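Local coordinates for FAD-binding oxidoreductase (Gulosibacter chungangensis, PDB 7PBG), which oxidises 4-ethylphenol and related 4-alkylphenols with a covalently bound FAD, dehydrogenating the alkyl side chain to give products such as 4-vinylphenol, at residues 181-186 against 191-196; 185-190 against 507-512; 203-208 against 228-233. All blocks are in the same frame, centred on the assembly; numbering follows the deposited sequence.

Contact 1: 181-186 against 191-196; sequences GMEVVL and VLRTGM
Glu-183 and Arg-193 form a salt bridge in which two nitrogens of the guanidinium hold one carboxylate oxygen. Arg-193 NH2 lies 2.9 Å from Glu-183 OE2 and meets it nearly end-on to the C-O bond, while Arg-193 NE, 3.0 Å from the same OE2, comes from the anti side. OE2 sits in the guanidinium plane, and the carboxylate is turned 30° from that plane. The two side chains run alongside each other in the same direction: Glu-183 is extended with CG anti to its backbone N (chi1 -177°), and Arg-193 is straight from CG to NE. The other oxygen, Glu-183 OE1, is taken by the hydroxyls of Thr-229 and Thr-64, so both ends of the carboxylate are tied down.

Further along, Thr-194 bonds through backbone and side chain alike: its N donates to Met-182 O, and Met-182 N donates to Thr-194 OG1 at 2.9 Å. That hydroxyl is also bonded to Glu-217. Val-184 and Leu-192 exchange two backbone bonds, both 2.8 Å between N and O.

Val-191 CG1 touches Glu-183 CG at 3.5 Å on the salt-bridge face, where Val-185 also lies. Leu-192, on the other face, is met at CB by Leu-186 CD1, 4.0 Å away, the two side chains crossing at a slant. Gln-497 NE2 of the second subunit donates to Arg-193 O and Gly-195 O. The whole is an antiparallel beta hairpin, its strands at 157°, at the margin of the sheet in the FAD-binding domain of this PCMH-type flavoprotein.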
loop_
_atom_site.group_PDB
_atom_site.type_symbol
_atom_site.label_atom_id
_atom_site.label_comp_id
_atom_site.label_asym_id
_atom_site.label_seq_id
_atom_site.Cartn_x
_atom_site.Cartn_y
_atom_site.Cartn_z
ATOM N N GLY A 181 -3.324 -0.334 -10.534
ATOM C CA GLY A 181 -4.262 -0.741 -11.584
ATOM C C GLY A 181 -3.738 -1.971 -12.286
ATOM O O GLY A 181 -2.734 -1.862 -13.046
ATOM N N MET A 182 -4.419 -3.094 -12.128
ATOM C CA MET A 182 -3.993 -4.374 -12.707
ATOM C C MET A 182 -5.187 -4.958 -13.448
ATOM O O MET A 182 -6.335 -4.831 -12.946
ATOM C CB MET A 182 -3.592 -5.356 -11.602
ATOM C CG MET A 182 -2.332 -4.957 -10.919
ATOM S SD MET A 182 -2.072 -5.925 -9.426
ATOM C CE MET A 182 -1.557 -7.490 -10.136
ATOM N N GLU A 183 -4.921 -5.564 -14.596
ATOM C CA GLU A 183 -5.873 -6.498 -15.217
ATOM C C GLU A 183 -5.400 -7.899 -14.855
ATOM O O GLU A 183 -4.190 -8.198 -15.032
ATOM C CB GLU A 183 -5.935 -6.281 -16.732
ATOM C CG GLU A 183 -6.961 -7.176 -17.418
ATOM C CD GLU A 183 -7.080 -6.883 -18.909
ATOM O OE1 GLU A 183 -6.235 -7.361 -19.655
ATOM O OE2 GLU A 183 -7.978 -6.126 -19.309
ATOM N N VAL A 184 -6.329 -8.729 -14.396
ATOM C CA VAL A 184 -6.010 -10.056 -13.856
ATOM C C VAL A 184 -7.001 -11.041 -14.449
ATOM O O VAL A 184 -8.186 -10.845 -14.309
ATOM C CB VAL A 184 -5.991 -10.068 -12.300
ATOM C CG1 VAL A 184 -5.604 -11.413 -11.760
ATOM C CG2 VAL A 184 -5.046 -9.021 -11.739
ATOM N N VAL A 185 -6.493 -12.131 -14.994
ATOM C CA VAL A 185 -7.355 -13.298 -15.337
ATOM C C VAL A 185 -7.372 -14.159 -14.091
ATOM O O VAL A 185 -6.331 -14.650 -13.655
ATOM C CB VAL A 185 -6.840 -14.034 -16.576
ATOM C CG1 VAL A 185 -7.678 -15.281 -16.811
ATOM C CG2 VAL A 185 -6.814 -13.117 -17.768
ATOM N N LEU A 186 -8.552 -14.325 -13.534
ATOM C CA LEU A 186 -8.757 -15.130 -12.325
ATOM C C LEU A 186 -8.753 -16.610 -12.728
ATOM O O LEU A 186 -8.731 -16.924 -13.906
ATOM C CB LEU A 186 -10.054 -14.736 -11.621
ATOM C CG LEU A 186 -10.092 -13.296 -11.116
ATOM C CD1 LEU A 186 -11.512 -12.921 -10.654
ATOM C CD2 LEU A 186 -9.099 -13.095 -9.999
ATOM N N VAL A 191 -12.049 -12.015 -16.264
ATOM C CA VAL A 191 -11.105 -10.868 -16.226
ATOM C C VAL A 191 -11.587 -9.921 -15.128
ATOM O O VAL A 191 -12.784 -9.494 -15.143
ATOM C CB VAL A 191 -10.949 -10.131 -17.560
ATOM C CG1 VAL A 191 -9.992 -8.967 -17.416
ATOM C CG2 VAL A 191 -10.443 -11.040 -18.666
ATOM N N LEU A 192 -10.644 -9.536 -14.270
ATOM C CA LEU A 192 -10.860 -8.560 -13.181
ATOM C C LEU A 192 -9.971 -7.353 -13.476
ATOM O O LEU A 192 -8.785 -7.537 -13.804
ATOM C CB LEU A 192 -10.445 -9.211 -11.869
ATOM C CG LEU A 192 -10.200 -8.250 -10.699
ATOM C CD1 LEU A 192 -11.543 -7.753 -10.201
ATOM C CD2 LEU A 192 -9.460 -8.952 -9.547
ATOM N N ARG A 193 -10.506 -6.155 -13.337
ATOM C CA ARG A 193 -9.719 -4.909 -13.331
ATOM C C ARG A 193 -9.818 -4.324 -11.927
ATOM O O ARG A 193 -10.961 -4.035 -11.446
ATOM C CB ARG A 193 -10.194 -3.994 -14.447
ATOM C CG ARG A 193 -9.835 -4.495 -15.840
ATOM C CD ARG A 193 -10.225 -3.538 -16.893
ATOM N NE ARG A 193 -9.595 -3.890 -18.166
ATOM C CZ ARG A 193 -9.534 -3.108 -19.234
ATOM N NH1 ARG A 193 -10.088 -1.898 -19.231
ATOM N NH2 ARG A 193 -8.862 -3.533 -20.295
ATOM N N THR A 194 -8.660 -4.139 -11.289
ATOM C CA THR A 194 -8.598 -3.752 -9.860
ATOM C C THR A 194 -8.906 -2.259 -9.767
ATOM O O THR A 194 -8.715 -1.505 -10.768
ATOM C CB THR A 194 -7.267 -4.088 -9.206
ATOM O OG1 THR A 194 -6.255 -3.342 -9.888
ATOM C CG2 THR A 194 -7.013 -5.572 -9.248
ATOM N N GLY A 195 -9.408 -1.865 -8.642
ATOM C CA GLY A 195 -9.539 -0.439 -8.289
ATOM C C GLY A 195 -10.482 0.278 -9.225
ATOM O O GLY A 195 -11.589 -0.231 -9.535
ATOM N N MET A 196 -10.077 1.455 -9.708
ATOM C CA MET A 196 -10.926 2.287 -10.581
ATOM C C MET A 196 -11.052 1.689 -12.002
ATOM O O MET A 196 -11.934 2.126 -12.734
ATOM C CB MET A 196 -10.373 3.713 -10.596
ATOM C CG MET A 196 -10.376 4.330 -9.240
ATOM S SD MET A 196 -12.057 4.377 -8.500
ATOM C CE MET A 196 -13.001 5.040 -9.835
#

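Contact 2: 185-190 against 507-512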
loop_
_atom_site.group_PDB
_atom_site.type_symbol
_atom_site.label_atom_id
_atom_site.label_comp_id
_atom_site.label_asym_id
_atom_site.label_seq_id
_atom_site.Cartn_x
_atom_site.Cartn_y
_atom_site.Cartn_z
ATOM N N VAL A 185 -6.493 -12.131 -14.994
ATOM C CA VAL A 185 -7.355 -13.298 -15.337
ATOM C C VAL A 185 -7.372 -14.159 -14.091
ATOM O O VAL A 185 -6.331 -14.650 -13.655
ATOM C CB VAL A 185 -6.840 -14.034 -16.576
ATOM C CG1 VAL A 185 -7.678 -15.281 -16.811
ATOM C CG2 VAL A 185 -6.814 -13.117 -17.768
ATOM N N LEU A 186 -8.552 -14.325 -13.534
ATOM C CA LEU A 186 -8.757 -15.130 -12.325
ATOM C C LEU A 186 -8.753 -16.610 -12.728
ATOM O O LEU A 186 -8.731 -16.924 -13.906
ATOM C CB LEU A 186 -10.054 -14.736 -11.621
ATOM C CG LEU A 186 -10.092 -13.296 -11.116
ATOM C CD1 LEU A 186 -11.512 -12.921 -10.654
ATOM C CD2 LEU A 186 -9.099 -13.095 -9.999
ATOM N N ALA A 187 -8.762 -17.473 -11.740
ATOM C CA ALA A 187 -8.520 -18.933 -11.879
ATOM C C ALA A 187 -9.675 -19.632 -12.595
ATOM O O ALA A 187 -9.413 -20.731 -13.078
ATOM C CB ALA A 187 -8.258 -19.551 -10.524
ATOM N N ASP A 188 -10.824 -18.974 -12.798
ATOM C CA ASP A 188 -11.962 -19.471 -13.615
ATOM C C ASP A 188 -11.958 -18.860 -15.014
ATOM O O ASP A 188 -12.902 -19.109 -15.775
ATOM C CB ASP A 188 -13.293 -19.205 -12.911
ATOM C CG ASP A 188 -13.700 -17.742 -12.827
ATOM O OD1 ASP A 188 -12.810 -16.851 -12.917
ATOM O OD2 ASP A 188 -14.909 -17.513 -12.651
ATOM N N GLY A 189 -10.978 -18.012 -15.351
ATOM C CA GLY A 189 -10.912 -17.376 -16.682
ATOM C C GLY A 189 -11.569 -16.002 -16.731
ATOM O O GLY A 189 -11.531 -15.383 -17.791
ATOM N N GLU A 190 -12.227 -15.541 -15.666
ATOM C CA GLU A 190 -12.887 -14.202 -15.658
ATOM C C GLU A 190 -11.811 -13.107 -15.567
ATOM O O GLU A 190 -10.832 -13.226 -14.767
ATOM C CB GLU A 190 -13.847 -14.043 -14.469
ATOM C CG GLU A 190 -15.154 -14.804 -14.626
ATOM C CD GLU A 190 -15.830 -14.646 -15.982
ATOM O OE1 GLU A 190 -16.297 -13.524 -16.307
ATOM O OE2 GLU A 190 -15.856 -15.628 -16.731
ATOM N N ALA A 507 -11.358 -20.067 -2.424
ATOM C CA ALA A 507 -12.427 -19.134 -2.833
ATOM C C ALA A 507 -12.197 -18.727 -4.285
ATOM O O ALA A 507 -13.136 -18.789 -5.080
ATOM C CB ALA A 507 -12.465 -17.928 -1.930
ATOM N N LEU A 508 -10.960 -18.372 -4.612
ATOM C CA LEU A 508 -10.655 -17.757 -5.905
ATOM C C LEU A 508 -10.216 -18.805 -6.916
ATOM O O LEU A 508 -10.197 -18.461 -8.125
ATOM C CB LEU A 508 -9.562 -16.716 -5.681
ATOM C CG LEU A 508 -9.959 -15.486 -4.867
ATOM C CD1 LEU A 508 -8.796 -14.515 -4.825
ATOM C CD2 LEU A 508 -11.181 -14.807 -5.442
ATOM N N ASP A 509 -9.828 -19.985 -6.466
ATOM C CA ASP A 509 -9.301 -21.039 -7.367
ATOM C C ASP A 509 -9.836 -22.381 -6.881
ATOM O O ASP A 509 -9.096 -23.206 -6.352
ATOM C CB ASP A 509 -7.772 -20.958 -7.437
ATOM C CG ASP A 509 -7.126 -21.938 -8.429
ATOM O OD1 ASP A 509 -7.866 -22.614 -9.210
ATOM O OD2 ASP A 509 -5.897 -22.079 -8.340
ATOM N N PRO A 510 -11.151 -22.637 -7.046
ATOM C CA PRO A 510 -11.764 -23.828 -6.463
ATOM C C PRO A 510 -11.168 -25.125 -7.002
ATOM O O PRO A 510 -11.198 -26.077 -6.287
ATOM C CB PRO A 510 -13.262 -23.754 -6.826
ATOM C CG PRO A 510 -13.411 -22.575 -7.759
ATOM C CD PRO A 510 -12.144 -21.739 -7.656
ATOM N N ASN A 511 -10.713 -25.144 -8.270
ATOM C CA ASN A 511 -10.113 -26.362 -8.849
ATOM C C ASN A 511 -8.603 -26.423 -8.541
ATOM O O ASN A 511 -7.963 -27.420 -8.917
ATOM C CB ASN A 511 -10.388 -26.433 -10.342
ATOM C CG ASN A 511 -11.864 -26.636 -10.611
ATOM O OD1 ASN A 511 -12.534 -27.387 -9.893
ATOM N ND2 ASN A 511 -12.355 -25.981 -11.643
ATOM N N GLY A 512 -8.025 -25.394 -7.911
ATOM C CA GLY A 512 -6.620 -25.413 -7.457
ATOM C C GLY A 512 -5.643 -25.575 -8.626
ATOM O O GLY A 512 -4.685 -26.329 -8.504
#
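Ala-187 turns its methyl group toward the end of helix 492-508, where CB touches both a backbone carbonyl and a carboxylate. Leu-508 O is 3.3 Å from Ala-187 CB, and Asp-509 OD1 is 3.4 Å from the same methyl. Asp-509 lies beside the methyl along much of its length, since its own CB and CG are each 3.4 Å from Ala-187 CB. With CG anti to the backbone N (chi1 -176°), the carboxylate is carried alongside the methyl, and from there it serves its own chain: OD1 accepts from Ile-513 N, and OD2 takes Leu-514 N and a salt bridge from Lys-505. The group is therefore held from several directions while the alanine merely lies against it.

Two type I turns meet here. One, Leu-186 to Gly-189, closes the hairpin of strands 179-186 and 191-193 in the FAD-binding domain; the other, Asp-509 to Gly-512, follows the helix in the C-terminal part of the chain, Asp-509 being the first residue to leave helical geometry. The contact thus sets a hairpin tip against a helix end.

No hydrogen bond crosses between the two segments, and Ala-187 N is buried without a partner in the model. The hairpin turn is braced internally by an Asx turn, in which Glu-190 N donates to Asp-188 OD1 at 3.1 Å, from above the carboxylate, 60° out of its plane. Asn-75 of helix 64-77 joins both sides, its ND2 bonding Ala-187 O and its OD1 accepting from Asn-511 ND2.

Contact 3: 203-208 against 228-233; sequences EAWHLY and CTRMGM. With FAD (flavin-adenine dinucleotide), chain C.
Arg-230 and Gly-232 are the residues of strand 226-237 that meet Trp-205 and His-206, joining an irregular loop to the antiparallel sheet of the FAD-binding domain. At the start of the segment Cys-228 hydrogen-bonds the adenine of FAD with its backbone N and O: N donates to FAD N1A at 3.0 Å, and O accepts from FAD N6A at 2.8 Å, so two adjacent positions on the base are read by one residue. Thr-229 follows.

Arg-230 then turns toward the loop. With CG anti to the backbone N (chi1 -170°) the chain runs out until CD is 3.9 Å from Trp-205 CH2, and the bend at chi3 then swings the guanidinium aside; the two side chains cross at about a right angle, with the indole and guanidinium planes 34° apart. Arg-230 NH1 donates to a water, which is also hydrogen-bonded to His-206 NE2 and lies in the planes of both the guanidinium and the imidazole. Met-231 faces the other way, onto helix 158-163.

Gly-232 comes next, and the imidazole of His-206 comes up against its CA, ND1 nearest. That ring nitrogen is bonded to Cys-180 O, which fixes the ring's rotation, and the imidazole lies against one indole face of Trp-205. The close approach is His-206 ND1 to Gly-232 CA, 3.4 Å.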
loop_
_atom_site.group_PDB
_atom_site.type_symbol
_atom_site.label_atom_id
_atom_site.label_comp_id
_atom_site.label_asym_id
_atom_site.label_seq_id
_atom_site.Cartn_x
_atom_site.Cartn_y
_atom_site.Cartn_z
ATOM N N GLU A 203 -10.666 7.392 -15.774
ATOM C CA GLU A 203 -9.280 7.678 -16.157
ATOM C C GLU A 203 -8.348 7.456 -14.956
ATOM O O GLU A 203 -7.150 7.823 -15.061
ATOM C CB GLU A 203 -9.225 9.106 -16.718
ATOM C CG GLU A 203 -9.923 9.276 -18.071
ATOM C CD GLU A 203 -9.944 10.694 -18.645
ATOM O OE1 GLU A 203 -10.124 11.633 -17.864
ATOM O OE2 GLU A 203 -9.839 10.861 -19.910
ATOM N N ALA A 204 -8.849 6.994 -13.809
ATOM C CA ALA A 204 -8.061 6.923 -12.554
ATOM C C ALA A 204 -7.569 5.495 -12.242
ATOM O O ALA A 204 -6.986 5.294 -11.166
ATOM C CB ALA A 204 -8.933 7.453 -11.436
ATOM N N TRP A 205 -7.708 4.550 -13.177
ATOM C CA TRP A 205 -7.258 3.150 -12.972
ATOM C C TRP A 205 -5.801 3.135 -12.460
ATOM O O TRP A 205 -5.505 2.427 -11.496
ATOM C CB TRP A 205 -7.366 2.374 -14.255
ATOM C CG TRP A 205 -7.202 0.890 -14.131
ATOM C CD1 TRP A 205 -7.230 0.136 -12.994
ATOM C CD2 TRP A 205 -7.079 -0.026 -15.220
ATOM N NE1 TRP A 205 -7.151 -1.191 -13.305
ATOM C CE2 TRP A 205 -6.997 -1.318 -14.655
ATOM C CE3 TRP A 205 -7.060 0.105 -16.623
ATOM C CZ2 TRP A 205 -6.902 -2.460 -15.453
ATOM C CZ3 TRP A 205 -6.988 -1.023 -17.405
ATOM C CH2 TRP A 205 -6.836 -2.279 -16.816
ATOM N N HIS A 206 -4.912 3.941 -13.044
ATOM C CA HIS A 206 -3.475 3.928 -12.659
ATOM C C HIS A 206 -3.116 5.117 -11.773
ATOM O O HIS A 206 -1.930 5.321 -11.552
ATOM C CB HIS A 206 -2.598 3.844 -13.951
ATOM C CG HIS A 206 -3.095 2.771 -14.870
ATOM N ND1 HIS A 206 -3.142 1.442 -14.467
ATOM C CD2 HIS A 206 -3.588 2.809 -16.133
ATOM C CE1 HIS A 206 -3.658 0.715 -15.451
ATOM N NE2 HIS A 206 -3.903 1.502 -16.505
ATOM N N LEU A 207 -4.108 5.873 -11.279
ATOM C CA LEU A 207 -3.871 7.051 -10.442
ATOM C C LEU A 207 -4.197 6.768 -8.983
ATOM O O LEU A 207 -3.461 7.208 -8.136
ATOM C CB LEU A 207 -4.734 8.226 -10.904
ATOM C CG LEU A 207 -4.672 8.537 -12.382
ATOM C CD1 LEU A 207 -5.611 9.680 -12.712
ATOM C CD2 LEU A 207 -3.250 8.878 -12.775
ATOM N N TYR A 208 -5.281 6.070 -8.716
ATOM C CA TYR A 208 -5.806 5.951 -7.339
ATOM C C TYR A 208 -6.025 4.470 -7.047
ATOM O O TYR A 208 -6.874 3.859 -7.659
ATOM C CB TYR A 208 -7.097 6.745 -7.196
ATOM C CG TYR A 208 -7.707 6.599 -5.836
ATOM C CD1 TYR A 208 -7.087 7.118 -4.728
ATOM C CD2 TYR A 208 -8.863 5.856 -5.658
ATOM C CE1 TYR A 208 -7.630 6.962 -3.459
ATOM C CE2 TYR A 208 -9.422 5.705 -4.395
ATOM C CZ TYR A 208 -8.813 6.267 -3.295
ATOM O OH TYR A 208 -9.337 6.083 -2.025
ATOM N N CYS A 228 -1.779 -11.736 -14.110
ATOM C CA CYS A 228 -1.798 -10.320 -14.468
ATOM C C CYS A 228 -1.420 -10.139 -15.967
ATOM O O CYS A 228 -0.457 -10.768 -16.439
ATOM C CB CYS A 228 -0.810 -9.566 -13.634
ATOM S SG CYS A 228 -0.920 -7.785 -13.920
ATOM N N THR A 229 -2.241 -9.391 -16.693
ATOM C CA THR A 229 -2.031 -9.142 -18.145
ATOM C C THR A 229 -1.708 -7.670 -18.389
ATOM O O THR A 229 -1.348 -7.309 -19.525
ATOM C CB THR A 229 -3.264 -9.629 -18.898
ATOM O OG1 THR A 229 -4.397 -8.912 -18.396
ATOM C CG2 THR A 229 -3.455 -11.118 -18.716
ATOM N N ARG A 230 -1.835 -6.828 -17.391
ATOM C CA ARG A 230 -1.599 -5.361 -17.566
ATOM C C ARG A 230 -1.397 -4.767 -16.194
ATOM O O ARG A 230 -2.129 -5.176 -15.231
ATOM C CB ARG A 230 -2.779 -4.718 -18.310
ATOM C CG ARG A 230 -2.474 -3.281 -18.725
ATOM C CD ARG A 230 -3.689 -2.459 -19.086
ATOM N NE ARG A 230 -4.348 -3.033 -20.239
ATOM C CZ ARG A 230 -5.038 -2.376 -21.140
ATOM N NH1 ARG A 230 -5.192 -1.063 -21.049
ATOM N NH2 ARG A 230 -5.539 -3.055 -22.155
ATOM N N MET A 231 -0.481 -3.800 -16.055
ATOM C CA MET A 231 -0.205 -3.186 -14.753
ATOM C C MET A 231 0.219 -1.735 -14.954
ATOM O O MET A 231 1.032 -1.472 -15.878
ATOM C CB MET A 231 0.907 -3.912 -14.006
ATOM C CG MET A 231 1.138 -3.375 -12.600
ATOM S SD MET A 231 2.540 -4.174 -11.822
ATOM C CE MET A 231 1.652 -5.564 -11.126
ATOM N N GLY A 232 -0.379 -0.831 -14.172
ATOM C CA GLY A 232 0.127 0.548 -14.140
ATOM C C GLY A 232 1.290 0.644 -13.174
ATOM O O GLY A 232 1.250 -0.000 -12.083
ATOM N N MET A 233 2.303 1.424 -13.537
ATOM C CA MET A 233 3.475 1.651 -12.654
ATOM C C MET A 233 3.684 3.148 -12.580
ATOM O O MET A 233 3.972 3.729 -13.635
ATOM C CB MET A 233 4.744 0.954 -13.137
ATOM C CG MET A 233 5.984 1.217 -12.277
ATOM S SD MET A 233 5.670 0.790 -10.521
ATOM C CE MET A 233 5.298 -0.959 -10.660
HETATM P PA FAD C . 9.005 -13.145 -13.120
HETATM O O1A FAD C . 9.911 -14.328 -13.009
HETATM O O2A FAD C . 8.291 -12.903 -14.428
HETATM O O5B FAD C . 7.916 -13.265 -11.997
HETATM C C5B FAD C . 8.249 -13.631 -10.665
HETATM C C4B FAD C . 7.042 -14.307 -10.061
HETATM O O4B FAD C . 5.926 -13.375 -9.965
HETATM C C3B FAD C . 6.467 -15.493 -10.853
HETATM O O3B FAD C . 7.187 -16.694 -10.586
HETATM C C2B FAD C . 4.990 -15.486 -10.428
HETATM O O2B FAD C . 4.862 -16.129 -9.174
HETATM C C1B FAD C . 4.706 -13.990 -10.343
HETATM N N9A FAD C . 4.258 -13.392 -11.574
HETATM C C8A FAD C . 5.029 -12.694 -12.450
HETATM N N7A FAD C . 4.343 -12.252 -13.463
HETATM C C5A FAD C . 3.070 -12.735 -13.277
HETATM C C6A FAD C . 1.884 -12.557 -13.996
HETATM N N6A FAD C . 1.825 -11.891 -15.157
HETATM N N1A FAD C . 0.777 -13.167 -13.516
HETATM C C2A FAD C . 0.859 -13.841 -12.340
HETATM N N3A FAD C . 1.915 -14.041 -11.562
HETATM C C4A FAD C . 3.003 -13.453 -12.098
HETATM N N1 FAD C . 15.222 -8.631 -7.057
HETATM C C2 FAD C . 14.803 -7.446 -6.651
HETATM O O2 FAD C . 13.582 -7.230 -6.437
HETATM N N3 FAD C . 15.647 -6.403 -6.535
HETATM C C4 FAD C . 16.993 -6.518 -6.737
HETATM O O4 FAD C . 17.714 -5.504 -6.686
HETATM C C4X FAD C . 17.485 -7.752 -7.118
HETATM N N5 FAD C . 18.775 -7.865 -7.294
HETATM C C5X FAD C . 19.234 -9.100 -7.684
HETATM C C6 FAD C . 20.611 -9.241 -7.905
HETATM C C7 FAD C . 21.158 -10.428 -8.353
HETATM C C7M FAD C . 22.650 -10.523 -8.594
HETATM C C8 FAD C . 20.293 -11.515 -8.602
HETATM C C8M FAD C . 20.839 -12.823 -9.088
HETATM C C9 FAD C . 18.940 -11.399 -8.355
HETATM C C9A FAD C . 18.368 -10.193 -7.908
HETATM N N10 FAD C . 17.001 -10.025 -7.707
HETATM C C10 FAD C . 16.512 -8.787 -7.315
HETATM C "C1'" FAD C . 16.022 -11.103 -8.003
HETATM C "C2'" FAD C . 15.503 -11.076 -9.450
HETATM O "O2'" FAD C . 16.596 -10.837 -10.400
HETATM C "C3'" FAD C . 14.452 -9.988 -9.752
HETATM O "O3'" FAD C . 13.516 -9.913 -8.704
HETATM C "C4'" FAD C . 13.691 -10.151 -11.074
HETATM O "O4'" FAD C . 13.186 -8.879 -11.510
HETATM C "C5'" FAD C . 12.563 -11.136 -10.935
HETATM O "O5'" FAD C . 12.307 -11.830 -12.164
HETATM P P FAD C . 11.234 -11.293 -13.217
HETATM O O1P FAD C . 11.542 -11.908 -14.550
HETATM O O2P FAD C . 11.241 -9.802 -13.105
HETATM O O3P FAD C . 9.836 -11.847 -12.671
HETATM O O HOH W 1 -4.624 1.054 -19.155
#

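In the fold
From the N terminus, contact 1 comes first: strand 179-186 turns at residues 187-190 and returns as 191-193, closing a short hairpin loop. Contact 3 closes the next one, about twenty residues long, bringing the loop at 203-208 back onto strand 226-237, which pairs with strand 179-186 in the same sheet. The two contacts stand in series, and Gly-181 O and Gly-232 N join them across the sheet. Contact 2 closes a far longer loop of over three hundred residues; contact 2 sets the tip of that hairpin against the end of helix 492-508, and contact 3 is nested inside its loop. All three also reach the second subunit.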